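Local coordinates for protein NADPH-flavin oxidoreductase (Vibrio harveyi, PDB 1BKJ) that catalyses the NADPH-dependent reduction of FMN to FMNH2 and so supplies reduced flavin to luciferase in bioluminescence, at residues Q138-L143 and N233-A238. Sequence-based numbering, arbitrary orientation.
Sequences QVDELL and NSKGLA
Asp140 and Lys235 form a salt bridge that ties helix 136-142 of the nitroreductase fold to the Schellman turn ending helix 228-234. The two side chains come from opposite directions and are the sole contact between the segments; the nearest CA atoms, those of Asp140 and Lys235, stay 9.5 Å apart. The carboxylate takes the ammonium unevenly. Lys235 NZ lies 2.8 Å from Asp140 OD2 and meets the syn lone pair of that oxygen. Asp140 OD1 is 3.2 Å from Lys235 NZ, and this second bond is weak. With CG anti to the backbone N (chi1 -175°), the Asp140 carboxylate is carried off its helix to meet the ammonium of Lys235. The Lys235 chain does not run straight. It bends at chi2, chi3 and chi4, which brings its methylenes alongside the carboxylate, with CD 3.6 Å from Asp140 OD2. Both charged ends have further partners. Asp140 OD2 also bonds the hydroxyl of Tyr231, one turn back on the helix that leads to Lys235. Lys235 NZ bonds the carbonyl oxygens of Ser149 and Pro146, so the ammonium also grips the connection after helix 136-142 and the start of strand 149-158. The buried carboxylate is probably kept ionised by this lysine. Gly236, with positive phi (85°), turns the chain out of the helix, and its N bonds Asn233 O. Beyond it, Leu237 packs on Thr101 of helix 98-121. The Asn233 amide reaches across the turn: ND2 donates to Leu237 O at 2.9 Å, in the carbonyl plane, with an N-H...O angle of 149°.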
ATOM      1  N   GLN A 138     -15.070 -11.140 -13.176  1.00 17.90           N
ATOM      2  CA  GLN A 138     -16.223 -10.399 -13.689  1.00 18.49           C
ATOM      3  C   GLN A 138     -15.995  -8.879 -13.699  1.00 17.66           C
ATOM      4  O   GLN A 138     -16.375  -8.206 -14.653  1.00 17.09           O
ATOM      5  CB  GLN A 138     -17.477 -10.751 -12.896  1.00 20.72           C
ATOM      6  CG  GLN A 138     -17.845 -12.244 -12.903  1.00 24.22           C
ATOM      7  CD  GLN A 138     -17.484 -12.931 -11.588  1.00 27.48           C
ATOM      8  OE1 GLN A 138     -16.303 -13.197 -11.297  1.00 28.59           O
ATOM      9  NE2 GLN A 138     -18.505 -13.193 -10.763  1.00 29.39           N
ATOM     10  N   VAL A 139     -15.336  -8.356 -12.659  1.00 16.83           N
ATOM     11  CA  VAL A 139     -15.011  -6.920 -12.543  1.00 15.92           C
ATOM     12  C   VAL A 139     -13.974  -6.559 -13.620  1.00 15.70           C
ATOM     13  O   VAL A 139     -14.097  -5.530 -14.283  1.00 15.54           O
ATOM     14  CB  VAL A 139     -14.452  -6.585 -11.118  1.00 15.50           C
ATOM     15  CG1 VAL A 139     -13.900  -5.152 -11.039  1.00 15.58           C
ATOM     16  CG2 VAL A 139     -15.533  -6.766 -10.093  1.00 14.65           C
ATOM     17  N   ASP A 140     -12.997  -7.451 -13.803  1.00 15.29           N
ATOM     18  CA  ASP A 140     -11.910  -7.311 -14.784  1.00 15.66           C
ATOM     19  C   ASP A 140     -12.449  -7.204 -16.219  1.00 15.41           C
ATOM     20  O   ASP A 140     -11.980  -6.374 -16.993  1.00 15.83           O
ATOM     21  CB  ASP A 140     -10.968  -8.509 -14.643  1.00 15.80           C
ATOM     22  CG  ASP A 140      -9.739  -8.413 -15.515  1.00 16.86           C
ATOM     23  OD1 ASP A 140      -9.855  -8.620 -16.735  1.00 17.53           O
ATOM     24  OD2 ASP A 140      -8.640  -8.183 -14.970  1.00 17.41           O
ATOM     25  N   GLU A 141     -13.444  -8.027 -16.545  1.00 15.16           N
ATOM     26  CA  GLU A 141     -14.065  -8.026 -17.866  1.00 15.50           C
ATOM     27  C   GLU A 141     -14.917  -6.774 -18.064  1.00 15.87           C
ATOM     28  O   GLU A 141     -14.899  -6.175 -19.144  1.00 16.46           O
ATOM     29  CB  GLU A 141     -14.911  -9.290 -18.067  1.00 15.69           C
ATOM     30  N   LEU A 142     -15.605  -6.346 -17.000  1.00 16.22           N
ATOM     31  CA  LEU A 142     -16.478  -5.155 -17.031  1.00 16.25           C
ATOM     32  C   LEU A 142     -15.704  -3.878 -17.338  1.00 15.64           C
ATOM     33  O   LEU A 142     -16.155  -3.041 -18.133  1.00 15.76           O
ATOM     34  CB  LEU A 142     -17.236  -5.008 -15.694  1.00 16.84           C
ATOM     35  CG  LEU A 142     -18.296  -3.912 -15.526  1.00 17.81           C
ATOM     36  CD1 LEU A 142     -19.367  -4.031 -16.606  1.00 19.60           C
ATOM     37  CD2 LEU A 142     -18.919  -4.032 -14.156  1.00 17.84           C
ATOM     38  N   LEU A 143     -14.504  -3.790 -16.762  1.00 15.44           N
ATOM     39  CA  LEU A 143     -13.620  -2.642 -16.947  1.00 15.64           C
ATOM     40  C   LEU A 143     -12.706  -2.759 -18.172  1.00 15.51           C
ATOM     41  O   LEU A 143     -11.989  -1.812 -18.504  1.00 15.80           O
ATOM     42  CB  LEU A 143     -12.810  -2.379 -15.668  1.00 15.43           C
ATOM     43  CG  LEU A 143     -13.627  -2.073 -14.400  1.00 17.01           C
ATOM     44  CD1 LEU A 143     -12.711  -1.859 -13.231  1.00 17.56           C
ATOM     45  CD2 LEU A 143     -14.533  -0.863 -14.588  1.00 17.39           C
ATOM     46  N   ASN A 233      -2.967 -15.361 -12.461  1.00 13.71           N
ATOM     47  CA  ASN A 233      -2.303 -16.160 -13.500  1.00 14.37           C
ATOM     48  C   ASN A 233      -2.966 -16.021 -14.873  1.00 14.80           C
ATOM     49  O   ASN A 233      -2.264 -16.023 -15.881  1.00 15.67           O
ATOM     50  CB  ASN A 233      -2.250 -17.647 -13.121  1.00 14.11           C
ATOM     51  CG  ASN A 233      -1.351 -17.939 -11.922  1.00 14.41           C
ATOM     52  OD1 ASN A 233      -1.390 -19.045 -11.388  1.00 15.26           O
ATOM     53  ND2 ASN A 233      -0.557 -16.966 -11.491  1.00 13.74           N
ATOM     54  N   SER A 234      -4.301 -15.877 -14.903  1.00 14.67           N
ATOM     55  CA  SER A 234      -5.079 -15.706 -16.148  1.00 14.96           C
ATOM     56  C   SER A 234      -4.785 -14.354 -16.822  1.00 15.16           C
ATOM     57  O   SER A 234      -4.997 -14.197 -18.027  1.00 16.06           O
ATOM     58  CB  SER A 234      -6.597 -15.851 -15.903  1.00 14.68           C
ATOM     59  OG  SER A 234      -7.183 -14.686 -15.322  1.00 14.26           O
ATOM     60  N   LYS A 235      -4.303 -13.392 -16.032  1.00 14.73           N
ATOM     61  CA  LYS A 235      -3.931 -12.072 -16.540  1.00 14.67           C
ATOM     62  C   LYS A 235      -2.420 -12.000 -16.797  1.00 15.13           C
ATOM     63  O   LYS A 235      -1.892 -10.967 -17.205  1.00 14.92           O
ATOM     64  CB  LYS A 235      -4.382 -10.953 -15.584  1.00 14.36           C
ATOM     65  CG  LYS A 235      -5.905 -10.888 -15.264  1.00 13.59           C
ATOM     66  CD  LYS A 235      -6.866 -10.942 -16.483  1.00 14.16           C
ATOM     67  CE  LYS A 235      -6.700  -9.815 -17.523  1.00 14.34           C
ATOM     68  NZ  LYS A 235      -6.704  -8.463 -16.925  1.00 14.59           N
ATOM     69  N   GLY A 236      -1.745 -13.126 -16.558  1.00 15.02           N
ATOM     70  CA  GLY A 236      -0.315 -13.235 -16.778  1.00 15.39           C
ATOM     71  C   GLY A 236       0.553 -12.757 -15.640  1.00 15.55           C
ATOM     72  O   GLY A 236       1.738 -12.491 -15.844  1.00 15.47           O
ATOM     73  N   LEU A 237      -0.023 -12.650 -14.447  1.00 15.10           N
ATOM     74  CA  LEU A 237       0.709 -12.181 -13.273  1.00 15.04           C
ATOM     75  C   LEU A 237       0.998 -13.296 -12.271  1.00 15.19           C
ATOM     76  O   LEU A 237       0.303 -14.311 -12.259  1.00 15.49           O
ATOM     77  CB  LEU A 237      -0.087 -11.061 -12.591  1.00 15.07           C
ATOM     78  CG  LEU A 237      -0.371  -9.806 -13.427  1.00 15.52           C
ATOM     79  CD1 LEU A 237      -1.357  -8.919 -12.724  1.00 15.22           C
ATOM     80  CD2 LEU A 237       0.929  -9.056 -13.702  1.00 16.20           C
ATOM     81  N   ALA A 238       2.049 -13.114 -11.471  1.00 15.22           N
ATOM     82  CA  ALA A 238       2.463 -14.046 -10.407  1.00 15.87           C
ATOM     83  C   ALA A 238       2.486 -15.542 -10.754  1.00 16.29           C
ATOM     84  O   ALA A 238       1.904 -16.380 -10.046  1.00 16.29           O
ATOM     85  CB  ALA A 238       1.622 -13.788  -9.133  1.00 15.96           C
TER